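Local coordinates for putative fimbrial associated sortase-like protein (Corynebacterium diphtheriae, PDB 6BWE) that probably acts as a class C sortase, a cysteine transpeptidase that joins pilin subunits covalently during pilus assembly, at residues P76-I81 with L90-G95; S29-A34 with I150-E155; K158-A163 with H204-D209; Q36-V41 with G110-V115. The protein carries 2 engineered substitutions. All blocks are in the same frame, centred on the assembly; numbering follows the deposited sequence. Where two conformers were deposited one is given.

Contact 1 of 4, residues P76-I81 with L90-G95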
loop_
_atom_site.group_PDB
_atom_site.type_symbol
_atom_site.label_atom_id
_atom_site.label_comp_id
_atom_site.label_asym_id
_atom_site.label_seq_id
_atom_site.Cartn_x
_atom_site.Cartn_y
_atom_site.Cartn_z
ATOM N N PRO A 76 -9.802 19.970 4.162
ATOM C CA PRO A 76 -10.774 19.623 5.189
ATOM C C PRO A 76 -10.168 18.937 6.391
ATOM O O PRO A 76 -9.205 18.175 6.273
ATOM C CB PRO A 76 -11.688 18.649 4.478
ATOM C CG PRO A 76 -10.798 17.990 3.491
ATOM C CD PRO A 76 -9.952 19.103 2.972
ATOM N N VAL A 77 -10.765 19.195 7.543
ATOM C CA VAL A 77 -10.492 18.373 8.727
ATOM C C VAL A 77 -11.203 17.041 8.488
ATOM O O VAL A 77 -12.450 16.998 8.421
ATOM C CB VAL A 77 -11.042 19.028 10.001
ATOM C CG1 VAL A 77 -10.864 18.071 11.183
ATOM C CG2 VAL A 77 -10.318 20.348 10.279
ATOM N N ILE A 78 -10.437 15.959 8.357
ATOM C CA ILE A 78 -11.040 14.661 8.039
ATOM C C ILE A 78 -11.547 13.939 9.297
ATOM O O ILE A 78 -12.434 13.122 9.207
ATOM C CB ILE A 78 -10.143 13.742 7.185
ATOM C CG1 ILE A 78 -8.803 13.409 7.837
ATOM C CG2 ILE A 78 -9.878 14.402 5.853
ATOM C CD1 ILE A 78 -8.055 12.271 7.161
ATOM N N ALA A 79 -10.950 14.237 10.441
ATOM C CA ALA A 79 -11.323 13.680 11.726
ATOM C C ALA A 79 -10.643 14.480 12.812
ATOM O O ALA A 79 -9.770 15.294 12.547
ATOM C CB ALA A 79 -10.915 12.206 11.831
ATOM N N SER A 80 -11.080 14.309 14.053
ATOM C CA SER A 80 -10.340 14.888 15.156
ATOM C C SER A 80 -10.033 13.786 16.161
ATOM O O SER A 80 -10.669 12.729 16.155
ATOM C CB SER A 80 -11.100 16.047 15.823
ATOM O OG SER A 80 -12.341 15.597 16.307
ATOM N N ILE A 81 -9.034 14.045 16.982
ATOM C CA ILE A 81 -8.568 13.096 17.952
ATOM C C ILE A 81 -8.552 13.764 19.306
ATOM O O ILE A 81 -8.213 14.924 19.406
ATOM C CB ILE A 81 -7.204 12.506 17.546
ATOM C CG1 ILE A 81 -6.800 11.358 18.459
ATOM C CG2 ILE A 81 -6.101 13.541 17.562
ATOM C CD1 ILE A 81 -5.767 10.429 17.835
ATOM N N LEU A 90 -7.055 17.582 18.765
ATOM C CA LEU A 90 -6.405 18.046 17.551
ATOM C C LEU A 90 -7.124 17.594 16.266
ATOM O O LEU A 90 -7.694 16.506 16.241
ATOM C CB LEU A 90 -4.965 17.536 17.497
ATOM C CG LEU A 90 -3.993 18.027 18.571
ATOM C CD1 LEU A 90 -2.708 17.261 18.562
ATOM C CD2 LEU A 90 -3.690 19.466 18.299
ATOM N N PRO A 91 -7.080 18.448 15.218
ATOM C CA PRO A 91 -7.595 18.086 13.913
ATOM C C PRO A 91 -6.619 17.163 13.156
ATOM O O PRO A 91 -5.377 17.280 13.301
ATOM C CB PRO A 91 -7.771 19.447 13.217
ATOM C CG PRO A 91 -6.715 20.301 13.819
ATOM C CD PRO A 91 -6.557 19.825 15.239
ATOM N N ILE A 92 -7.200 16.286 12.322
ATOM C CA ILE A 92 -6.441 15.454 11.412
ATOM C C ILE A 92 -6.817 15.882 9.972
ATOM O O ILE A 92 -7.988 16.034 9.675
ATOM C CB ILE A 92 -6.736 13.969 11.626
ATOM C CG1 ILE A 92 -6.438 13.543 13.091
ATOM C CG2 ILE A 92 -5.891 13.154 10.644
ATOM C CD1 ILE A 92 -7.128 12.241 13.523
ATOM N N TYR A 93 -5.812 15.994 9.105
ATOM C CA TYR A 93 -5.962 16.343 7.708
ATOM C C TYR A 93 -5.444 15.238 6.825
ATOM O O TYR A 93 -4.691 14.378 7.279
ATOM C CB TYR A 93 -5.164 17.604 7.413
ATOM C CG TYR A 93 -5.612 18.804 8.220
ATOM C CD1 TYR A 93 -6.614 19.619 7.762
ATOM C CD2 TYR A 93 -5.035 19.090 9.456
ATOM C CE1 TYR A 93 -7.028 20.728 8.492
ATOM C CE2 TYR A 93 -5.443 20.208 10.199
ATOM C CZ TYR A 93 -6.443 21.007 9.715
ATOM O OH TYR A 93 -6.886 22.087 10.453
ATOM N N HIS A 94 -5.852 15.247 5.552
ATOM C CA HIS A 94 -5.212 14.376 4.577
ATOM C C HIS A 94 -3.716 14.690 4.455
ATOM O O HIS A 94 -3.323 15.841 4.397
ATOM C CB HIS A 94 -5.753 14.577 3.171
ATOM C CG HIS A 94 -7.165 14.170 2.967
ATOM N ND1 HIS A 94 -8.165 15.096 2.819
ATOM C CD2 HIS A 94 -7.727 12.968 2.725
ATOM C CE1 HIS A 94 -9.297 14.471 2.562
ATOM N NE2 HIS A 94 -9.068 13.179 2.530
ATOM N N GLY A 95 -2.897 13.656 4.355
ATOM C CA GLY A 95 -1.503 13.810 3.998
ATOM C C GLY A 95 -0.615 14.326 5.095
ATOM O O GLY A 95 -1.052 14.585 6.249
HETATM O O HOH W 1 -7.368 17.581 4.443
#
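Ile92 faces two consecutive residues, Ile78 and Ala79, and the backbone pairing turns on it. Its O takes the amide of Ile78 (Ile78 N to Ile92 O, 2.8 Å), while its N donates to Ala79 O. Further along, Ile81 and Leu90 bond in both directions, with Ile81 N 2.9 Å from Leu90 O. Where direct pairing gives out, a water donates to Pro76 O (2.7 Å), accepts from His94 N and also bonds to His94 ND1.

Ring contacts cluster at that same end. The Ile78 side chain forks at CB: CG1, set between backbone N and carbonyl carbon (chi1 59°), lies against Ile92 O, and CG2 lies over one face of the His94 imidazole, 3.5 Å from its centroid, a CH-pi contact. Pro76 CG meets the edge of that ring, and Tyr64 stacks edge-to-face with it.

The remaining contacts are apolar. Ile92 CD1 touches Ala79 CB (4.1 Å) and Ile81 CB (4.0 Å) on the face these three share; Val77 CG1 rests on Pro91 CB at 3.9 Å, its CG2 near the Tyr93 ring. Two residues against one make this a classic beta bulge, set in the antiparallel hairpin that opens the sortase beta-barrel.

Contact 2 of 4, residues S29-A34 with I150-E155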
loop_
_atom_site.group_PDB
_atom_site.type_symbol
_atom_site.label_atom_id
_atom_site.label_comp_id
_atom_site.label_asym_id
_atom_site.label_seq_id
_atom_site.Cartn_x
_atom_site.Cartn_y
_atom_site.Cartn_z
ATOM N N SER A 29 -23.066 7.885 4.071
ATOM C CA SER A 29 -22.516 7.630 2.736
ATOM C C SER A 29 -20.997 7.880 2.679
ATOM O O SER A 29 -20.261 7.114 2.053
ATOM C CB SER A 29 -23.283 8.445 1.666
ATOM O OG SER A 29 -22.559 8.535 0.451
ATOM N N VAL A 30 -20.543 8.936 3.347
ATOM C CA VAL A 30 -19.128 9.289 3.403
ATOM C C VAL A 30 -18.326 8.211 4.167
ATOM O O VAL A 30 -17.239 7.787 3.734
ATOM C CB VAL A 30 -18.959 10.680 4.022
ATOM C CG1 VAL A 30 -17.502 11.014 4.290
ATOM C CG2 VAL A 30 -19.571 11.751 3.129
ATOM N N LEU A 31 -18.860 7.762 5.297
ATOM C CA LEU A 31 -18.238 6.657 6.032
ATOM C C LEU A 31 -18.148 5.373 5.205
ATOM O O LEU A 31 -17.070 4.717 5.181
ATOM C CB LEU A 31 -18.968 6.405 7.343
ATOM C CG LEU A 31 -18.831 7.517 8.389
ATOM C CD1 LEU A 31 -19.821 7.267 9.549
ATOM C CD2 LEU A 31 -17.389 7.644 8.907
ATOM N N GLU A 32 -19.235 4.993 4.532
ATOM C CA GLU A 32 -19.230 3.839 3.674
ATOM C C GLU A 32 -18.201 3.996 2.557
ATOM O O GLU A 32 -17.453 3.070 2.255
ATOM C CB GLU A 32 -20.630 3.571 3.091
ATOM C CG GLU A 32 -21.481 2.690 4.004
ATOM C CD GLU A 32 -20.925 1.264 4.091
ATOM O OE1 GLU A 32 -20.998 0.521 3.068
ATOM O OE2 GLU A 32 -20.365 0.895 5.159
ATOM N N ALA A 33 -18.192 5.168 1.932
ATOM C CA ALA A 33 -17.199 5.423 0.878
ATOM C C ALA A 33 -15.775 5.275 1.400
ATOM O O ALA A 33 -14.893 4.771 0.684
ATOM C CB ALA A 33 -17.384 6.800 0.271
ATOM N N ALA A 34 -15.526 5.733 2.621
ATOM C CA ALA A 34 -14.170 5.611 3.190
ATOM C C ALA A 34 -13.793 4.179 3.550
ATOM O O ALA A 34 -12.621 3.781 3.427
ATOM C CB ALA A 34 -14.032 6.472 4.409
ATOM N N ILE A 150 -11.447 9.007 18.337
ATOM C CA ILE A 150 -11.422 9.592 17.013
ATOM C C ILE A 150 -12.857 9.940 16.674
ATOM O O ILE A 150 -13.729 9.085 16.762
ATOM C CB ILE A 150 -10.831 8.637 15.956
ATOM C CG1 ILE A 150 -9.337 8.464 16.230
ATOM C CG2 ILE A 150 -11.034 9.236 14.561
ATOM C CD1 ILE A 150 -8.680 7.427 15.389
ATOM N N THR A 151 -13.091 11.190 16.306
ATOM C CA THR A 151 -14.396 11.597 15.838
ATOM C C THR A 151 -14.325 11.829 14.343
ATOM O O THR A 151 -13.486 12.577 13.874
ATOM C CB THR A 151 -14.895 12.830 16.579
ATOM O OG1 THR A 151 -14.905 12.552 17.998
ATOM C CG2 THR A 151 -16.297 13.183 16.166
ATOM N N VAL A 152 -15.225 11.179 13.609
ATOM C CA VAL A 152 -15.203 11.243 12.147
ATOM C C VAL A 152 -16.641 11.136 11.656
ATOM O O VAL A 152 -17.392 10.243 12.081
ATOM C CB VAL A 152 -14.237 10.173 11.549
ATOM C CG1 VAL A 152 -14.563 8.762 12.038
ATOM C CG2 VAL A 152 -14.198 10.236 10.046
ATOM N N GLN A 153 -17.046 12.079 10.815
ATOM C CA GLN A 153 -18.424 12.158 10.306
ATOM C C GLN A 153 -19.486 11.941 11.378
ATOM O O GLN A 153 -20.446 11.207 11.176
ATOM C CB GLN A 153 -18.596 11.150 9.185
ATOM C CG GLN A 153 -17.681 11.463 7.999
ATOM C CD GLN A 153 -18.064 12.737 7.287
ATOM O OE1 GLN A 153 -19.180 12.859 6.814
ATOM N NE2 GLN A 153 -17.114 13.678 7.152
ATOM N N GLY A 154 -19.281 12.569 12.522
ATOM C CA GLY A 154 -20.247 12.529 13.611
ATOM C C GLY A 154 -20.113 11.346 14.562
ATOM O O GLY A 154 -20.750 11.325 15.610
ATOM N N GLU A 155 -19.327 10.348 14.212
ATOM C CA GLU A 155 -19.266 9.124 15.010
ATOM C C GLU A 155 -17.975 9.178 15.832
ATOM O O GLU A 155 -17.000 9.772 15.383
ATOM C CB GLU A 155 -19.353 7.935 14.053
ATOM C CG GLU A 155 -18.277 6.893 14.124
ATOM C CD GLU A 155 -18.395 5.904 12.987
ATOM O OE1 GLU A 155 -17.384 5.710 12.260
ATOM O OE2 GLU A 155 -19.505 5.361 12.796
#
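Val152, the last residue of strand 147-152, meets the helix through Leu31: its CG2 lies 4.3 Å from Leu31 CD2, a light touch. The same residue closes the turn that follows, since Val152 N donates to Glu155 O and Glu155 N returns a bond to Val152 O.

Gln153 carries most of the contact. Its backbone is in the left-handed region (phi 44°, psi 44°), and its CB sits 3.7 Å from Leu31 CD2, the two side chains running antiparallel. The chain then folds back at chi2 (-68°), which swings the amide group onto Val30: Gln153 CD is 3.5 Å from Val30 CG1, and OE1 leans on Val30 CB. Here the two side chains are roughly perpendicular. The CB and CG methylenes and the amide lie on the helix, by van der Waals contact rather than by a polar bond.

Glu155 comes back toward the helix. Extended beyond CG, it sets its carboxylate against the two methyls of Leu31, slanting across them, with Glu155 OE2 3.8 Å from CD1 of that leucine. Leu31 also packs on Val115, and Val30 on Pro70.

The arrangement is a beta hairpin with a two-residue, type I' turn, its tip docked on helix 24-39, consistent with the N-terminal helix that class C sortases lay beside the barrel.

Contact 3 of 4, residues K158-A163 with H204-D209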
loop_
_atom_site.group_PDB
_atom_site.type_symbol
_atom_site.label_atom_id
_atom_site.label_comp_id
_atom_site.label_asym_id
_atom_site.label_seq_id
_atom_site.Cartn_x
_atom_site.Cartn_y
_atom_site.Cartn_z
ATOM N N LYS A 158 -13.352 4.586 19.854
ATOM C CA LYS A 158 -12.492 4.559 21.004
ATOM C C LYS A 158 -11.416 3.505 20.782
ATOM O O LYS A 158 -11.692 2.402 20.327
ATOM C CB LYS A 158 -13.278 4.291 22.289
ATOM C CG LYS A 158 -12.443 4.377 23.556
ATOM C CD LYS A 158 -13.301 4.101 24.812
ATOM C CE LYS A 158 -12.429 4.168 26.054
ATOM N NZ LYS A 158 -13.180 3.873 27.316
ATOM N N TYR A 159 -10.191 3.892 21.075
ATOM C CA TYR A 159 -9.047 2.997 21.018
ATOM C C TYR A 159 -8.369 3.015 22.368
ATOM O O TYR A 159 -8.496 3.996 23.114
ATOM C CB TYR A 159 -8.080 3.462 19.924
ATOM C CG TYR A 159 -8.654 3.218 18.552
ATOM C CD1 TYR A 159 -8.307 2.075 17.837
ATOM C CD2 TYR A 159 -9.581 4.107 17.984
ATOM C CE1 TYR A 159 -8.874 1.803 16.596
ATOM C CE2 TYR A 159 -10.164 3.841 16.738
ATOM C CZ TYR A 159 -9.798 2.693 16.054
ATOM O OH TYR A 159 -10.346 2.372 14.843
ATOM N N GLU A 160 -7.630 1.949 22.670
ATOM C CA GLU A 160 -6.883 1.861 23.913
ATOM C C GLU A 160 -5.423 1.493 23.627
ATOM O O GLU A 160 -5.162 0.542 22.908
ATOM C CB GLU A 160 -7.586 0.826 24.811
ATOM C CG GLU A 160 -6.752 0.270 25.926
ATOM C CD GLU A 160 -7.521 -0.716 26.803
ATOM O OE1 GLU A 160 -8.764 -0.569 26.969
ATOM O OE2 GLU A 160 -6.862 -1.631 27.324
ATOM N N VAL A 161 -4.484 2.218 24.234
ATOM C CA VAL A 161 -3.063 2.057 23.941
ATOM C C VAL A 161 -2.559 0.708 24.413
ATOM O O VAL A 161 -2.845 0.315 25.542
ATOM C CB VAL A 161 -2.193 3.166 24.591
ATOM C CG1 VAL A 161 -0.703 2.927 24.340
ATOM C CG2 VAL A 161 -2.601 4.536 24.046
ATOM N N ASP A 162 -1.837 0.011 23.539
ATOM C CA ASP A 162 -1.294 -1.322 23.863
ATOM C C ASP A 162 0.199 -1.496 23.564
ATOM O O ASP A 162 0.758 -2.534 23.895
ATOM C CB ASP A 162 -2.103 -2.444 23.180
ATOM C CG ASP A 162 -2.113 -2.326 21.658
ATOM O OD1 ASP A 162 -1.050 -2.255 21.042
ATOM O OD2 ASP A 162 -3.206 -2.309 21.074
ATOM N N ALA A 163 0.849 -0.501 22.966
ATOM C CA ALA A 163 2.277 -0.585 22.662
ATOM C C ALA A 163 2.863 0.807 22.426
ATOM O O ALA A 163 2.230 1.707 21.848
ATOM C CB ALA A 163 2.553 -1.496 21.473
ATOM N N HIS A 204 -5.684 -0.299 20.087
ATOM C CA HIS A 204 -6.647 -1.184 19.461
ATOM C C HIS A 204 -8.052 -0.714 19.795
ATOM O O HIS A 204 -8.276 -0.102 20.823
ATOM C CB HIS A 204 -6.435 -2.667 19.882
ATOM C CG HIS A 204 -6.595 -2.905 21.353
ATOM N ND1 HIS A 204 -5.548 -2.777 22.247
ATOM C CD2 HIS A 204 -7.691 -3.191 22.094
ATOM C CE1 HIS A 204 -5.998 -2.986 23.476
ATOM N NE2 HIS A 204 -7.295 -3.235 23.410
ATOM N N ARG A 205 -8.997 -1.022 18.915
ATOM C CA ARG A 205 -10.373 -0.600 19.070
ATOM C C ARG A 205 -11.007 -1.267 20.296
ATOM O O ARG A 205 -10.767 -2.434 20.556
ATOM C CB ARG A 205 -11.151 -0.983 17.831
ATOM C CG ARG A 205 -12.580 -0.465 17.773
ATOM C CD ARG A 205 -12.662 0.985 17.317
ATOM N NE ARG A 205 -14.066 1.314 17.121
ATOM C CZ ARG A 205 -14.794 1.019 16.037
ATOM N NH1 ARG A 205 -14.276 0.447 14.961
ATOM N NH2 ARG A 205 -16.068 1.358 16.029
ATOM N N VAL A 206 -11.807 -0.516 21.034
ATOM C CA VAL A 206 -12.536 -1.052 22.177
ATOM C C VAL A 206 -13.939 -0.501 22.132
ATOM O O VAL A 206 -14.207 0.491 21.439
ATOM C CB VAL A 206 -11.864 -0.697 23.538
ATOM C CG1 VAL A 206 -10.513 -1.370 23.655
ATOM C CG2 VAL A 206 -11.743 0.810 23.756
ATOM N N ASP A 207 -14.844 -1.131 22.879
ATOM C CA ASP A 207 -16.226 -0.664 22.929
ATOM C C ASP A 207 -16.261 0.707 23.597
ATOM O O ASP A 207 -15.474 0.998 24.491
ATOM C CB ASP A 207 -17.125 -1.634 23.722
ATOM C CG ASP A 207 -17.335 -2.966 23.023
ATOM O OD1 ASP A 207 -17.117 -3.078 21.795
ATOM O OD2 ASP A 207 -17.762 -3.915 23.717
ATOM N N LEU A 208 -17.172 1.550 23.139
ATOM C CA LEU A 208 -17.313 2.892 23.665
ATOM C C LEU A 208 -18.521 2.950 24.585
ATOM O O LEU A 208 -19.622 2.711 24.115
ATOM C CB LEU A 208 -17.522 3.861 22.501
ATOM C CG LEU A 208 -17.880 5.294 22.902
ATOM C CD1 LEU A 208 -16.827 5.888 23.846
ATOM C CD2 LEU A 208 -18.045 6.126 21.650
ATOM N N ASP A 209 -18.338 3.287 25.864
ATOM C CA ASP A 209 -19.488 3.609 26.745
ATOM C C ASP A 209 -20.141 4.926 26.274
ATOM O O ASP A 209 -19.455 5.954 26.190
ATOM C CB ASP A 209 -19.077 3.738 28.212
ATOM C CG ASP A 209 -20.291 3.814 29.170
ATOM O OD1 ASP A 209 -21.113 4.767 29.091
ATOM O OD2 ASP A 209 -20.416 2.910 30.016
HETATM O O HOH W 2 -15.137 2.274 19.600
HETATM O O HOH W 3 -13.402 0.774 27.018
#
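His204 ND1 donates to Asp162 OD2 over 2.7 Å, a fairly straight bond (160° at the hydrogen). OD2 receives it on its anti lone pair, and carboxylate and imidazole lie nearly coplanar, 10° apart. Asp162 OD1 makes a salt bridge to Arg202, and with two basic groups around it the carboxylate is probably kept charged. Glu160 CB lies loosely over one face of the His204 ring, with Glu160 CG 4.1 Å from His204 CE1.

Between the backbones, Glu160 and His204 bond both ways, Glu160 N to His204 O at 2.8 Å, and Val206 N reaches Lys158 O at 3.0 Å. A water accepts from Lys158 N and Arg205 NE and donates to Val206 O.

Beside Tyr159, the Arg205 chain bends at chi2 (81°) and carries CD over one face of the phenol ring, 4.0 Å from its centroid, a CH-pi contact. Asp182 hydrogen-bonds Tyr159 OH and salt-bridges Arg205 NH1. On the opposite face, with Glu160 and His204, Lys158 CG packs on Val206 CG2 (3.6 Å), and Lys158 NZ makes a salt bridge to Asp212.

Asp162 and Ala163 both face Arg202, a classic beta bulge in the antiparallel pairing of strands 155-167 and 198-206 of the sortase beta-barrel.

Contact 4 of 4, residues Q36-V41 with G110-V115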
loop_
_atom_site.group_PDB
_atom_site.type_symbol
_atom_site.label_atom_id
_atom_site.label_comp_id
_atom_site.label_asym_id
_atom_site.label_seq_id
_atom_site.Cartn_x
_atom_site.Cartn_y
_atom_site.Cartn_z
ATOM N N GLN A 36 -14.927 1.595 1.828
ATOM C CA GLN A 36 -14.616 1.070 0.491
ATOM C C GLN A 36 -13.173 1.460 0.042
ATOM O O GLN A 36 -12.396 0.605 -0.456
ATOM C CB GLN A 36 -15.636 1.572 -0.530
ATOM C CG GLN A 36 -15.316 1.128 -1.956
ATOM C CD GLN A 36 -16.356 1.491 -2.982
ATOM O OE1 GLN A 36 -16.997 0.617 -3.598
ATOM N NE2 GLN A 36 -16.503 2.763 -3.215
ATOM N N TYR A 37 -12.820 2.731 0.228
ATOM C CA TYR A 37 -11.466 3.208 -0.050
ATOM C C TYR A 37 -10.448 2.331 0.705
ATOM O O TYR A 37 -9.480 1.826 0.111
ATOM C CB TYR A 37 -11.285 4.703 0.289
ATOM C CG TYR A 37 -9.845 5.130 0.221
ATOM C CD1 TYR A 37 -9.282 5.563 -0.951
ATOM C CD2 TYR A 37 -9.013 4.983 1.333
ATOM C CE1 TYR A 37 -7.937 5.880 -1.033
ATOM C CE2 TYR A 37 -7.667 5.295 1.268
ATOM C CZ TYR A 37 -7.124 5.738 0.102
ATOM O OH TYR A 37 -5.778 6.051 0.068
ATOM N N ASN A 38 -10.707 2.119 1.989
ATOM C CA ASN A 38 -9.808 1.306 2.803
ATOM C C ASN A 38 -9.545 -0.117 2.301
ATOM O O ASN A 38 -8.440 -0.647 2.524
ATOM C CB ASN A 38 -10.271 1.243 4.239
ATOM C CG ASN A 38 -9.971 2.519 4.991
ATOM O OD1 ASN A 38 -9.251 3.413 4.491
ATOM N ND2 ASN A 38 -10.538 2.636 6.196
ATOM N N THR A 39 -10.500 -0.714 1.597
ATOM C CA THR A 39 -10.273 -2.055 1.019
ATOM C C THR A 39 -9.151 -2.053 0.009
ATOM O O THR A 39 -8.554 -3.110 -0.252
ATOM C CB THR A 39 -11.518 -2.657 0.362
ATOM O OG1 THR A 39 -11.864 -1.922 -0.819
ATOM C CG2 THR A 39 -12.683 -2.729 1.327
ATOM N N SER A 40 -8.885 -0.890 -0.576
ATOM C CA SER A 40 -7.823 -0.717 -1.585
ATOM C C SER A 40 -6.425 -0.516 -0.982
ATOM O O SER A 40 -5.437 -0.536 -1.710
ATOM C CB SER A 40 -8.161 0.491 -2.492
ATOM O OG SER A 40 -7.843 1.741 -1.857
ATOM N N VAL A 41 -6.335 -0.311 0.333
ATOM C CA VAL A 41 -5.082 -0.088 1.012
ATOM C C VAL A 41 -4.535 -1.451 1.407
ATOM O O VAL A 41 -5.052 -2.112 2.296
ATOM C CB VAL A 41 -5.261 0.763 2.294
ATOM C CG1 VAL A 41 -3.920 0.922 3.035
ATOM C CG2 VAL A 41 -5.842 2.131 1.911
ATOM N N GLY A 110 -1.329 5.844 2.359
ATOM C CA GLY A 110 -0.867 4.457 2.300
ATOM C C GLY A 110 -1.277 3.623 3.493
ATOM O O GLY A 110 -0.959 2.420 3.544
ATOM N N SER A 111 -1.910 4.272 4.476
ATOM C CA SER A 111 -2.549 3.604 5.590
ATOM C C SER A 111 -4.046 3.882 5.472
ATOM O O SER A 111 -4.457 4.818 4.787
ATOM C CB SER A 111 -1.989 4.076 6.940
ATOM O OG SER A 111 -2.322 5.458 7.209
ATOM N N ALA A 112 -4.858 3.048 6.124
ATOM C CA ALA A 112 -6.313 3.190 6.074
ATOM C C ALA A 112 -6.735 4.525 6.699
ATOM O O ALA A 112 -6.093 5.048 7.619
ATOM C CB ALA A 112 -6.997 2.057 6.821
ATOM N N LEU A 113 -7.797 5.079 6.156
ATOM C CA LEU A 113 -8.453 6.226 6.760
ATOM C C LEU A 113 -9.079 5.835 8.103
ATOM O O LEU A 113 -9.490 4.677 8.270
ATOM C CB LEU A 113 -9.558 6.704 5.821
ATOM C CG LEU A 113 -9.138 7.308 4.490
ATOM C CD1 LEU A 113 -10.370 7.430 3.622
ATOM C CD2 LEU A 113 -8.459 8.653 4.687
ATOM N N PRO A 114 -9.151 6.781 9.073
ATOM C CA PRO A 114 -9.480 6.358 10.441
ATOM C C PRO A 114 -10.989 6.294 10.667
ATOM O O PRO A 114 -11.550 7.127 11.368
ATOM C CB PRO A 114 -8.789 7.411 11.294
ATOM C CG PRO A 114 -8.881 8.654 10.479
ATOM C CD PRO A 114 -8.558 8.131 9.078
ATOM N N VAL A 115 -11.612 5.298 10.035
ATOM C CA VAL A 115 -13.044 5.004 10.149
ATOM C C VAL A 115 -13.295 3.624 10.779
ATOM O O VAL A 115 -14.423 3.181 10.796
ATOM C CB VAL A 115 -13.768 5.143 8.808
ATOM C CG1 VAL A 115 -13.753 6.591 8.367
ATOM C CG2 VAL A 115 -13.152 4.248 7.716
HETATM O O HOH W 4 -4.135 5.922 2.307
#
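Asn38 grips Leu113 with both ends of its amide: OD1 accepts from Leu113 N at 2.8 Å, and ND2 donates to Leu113 O at 3.1 Å. Neither bond is quite flat; each donor is tilted a little over 20° from the plane of the carbonyl it reaches. This is the tight part of the contact. Ala112 CB presses on Asn38 CG at 3.5 Å, and Val115 CG2 comes within 3.4 Å of Asn38 ND2. Alongside, Tyr37 has CG opposite its backbone N (chi1 170°), which carries the ring to Leu113: Leu113 CD1 meets Tyr37 CD2 at 3.6 Å, the side chains roughly perpendicular.

Leu113 O has a second donor, Val115 N, which arrives on the same face of the carbonyl as the asparagine. That bond closes an inverse gamma turn centred on Pro114, so the side chain of the helical asparagine and the turn of the loop share one buried oxygen. Helix 24-39 is thus pinned near its C-terminal end to the loop between barrel strands 105-107 and 123-125.

Toward Gly110 no direct polar bond joins the segments. Val41 CG1 touches Gly110 O (3.4 Å), and a water bonded to Tyr37 OH does the bridging, accepting from Gly110 N and donating to Ser111 O, 2.7 Å away. Thr39 and Ser40 meet the second subunit instead: Ser40 O bonds to Tyr109 OH of the neighbouring subunit, and Thr39 OG1 to Ser55 N of that subunit.

Overall arrangement
Contacts 1, 2 and 3 follow neighbouring strands of one sheet. Strand 147-152 runs beside strand 77-83, so contacts 1 and 2 meet directly: Ser80 O lies 2.9 Å from Thr151 N, probably a hydrogen bond, with centres about 12 Å apart. Strand 155-167 flanks the other side of 147-152, and Ile150 CD1 reaches Tyr159 CE2 of contact 3 at 4.1 Å. Contacts 2 and 4 share helix 24-39, where Ala34 CB packs on Leu113 CD1 (3.9 Å). Contact 1 comes nearest the predicted catalytic machinery: the Leu90 side chain is about 9 Å from that of His127, whose likely partner is Cys189; the other contacts lie away from it.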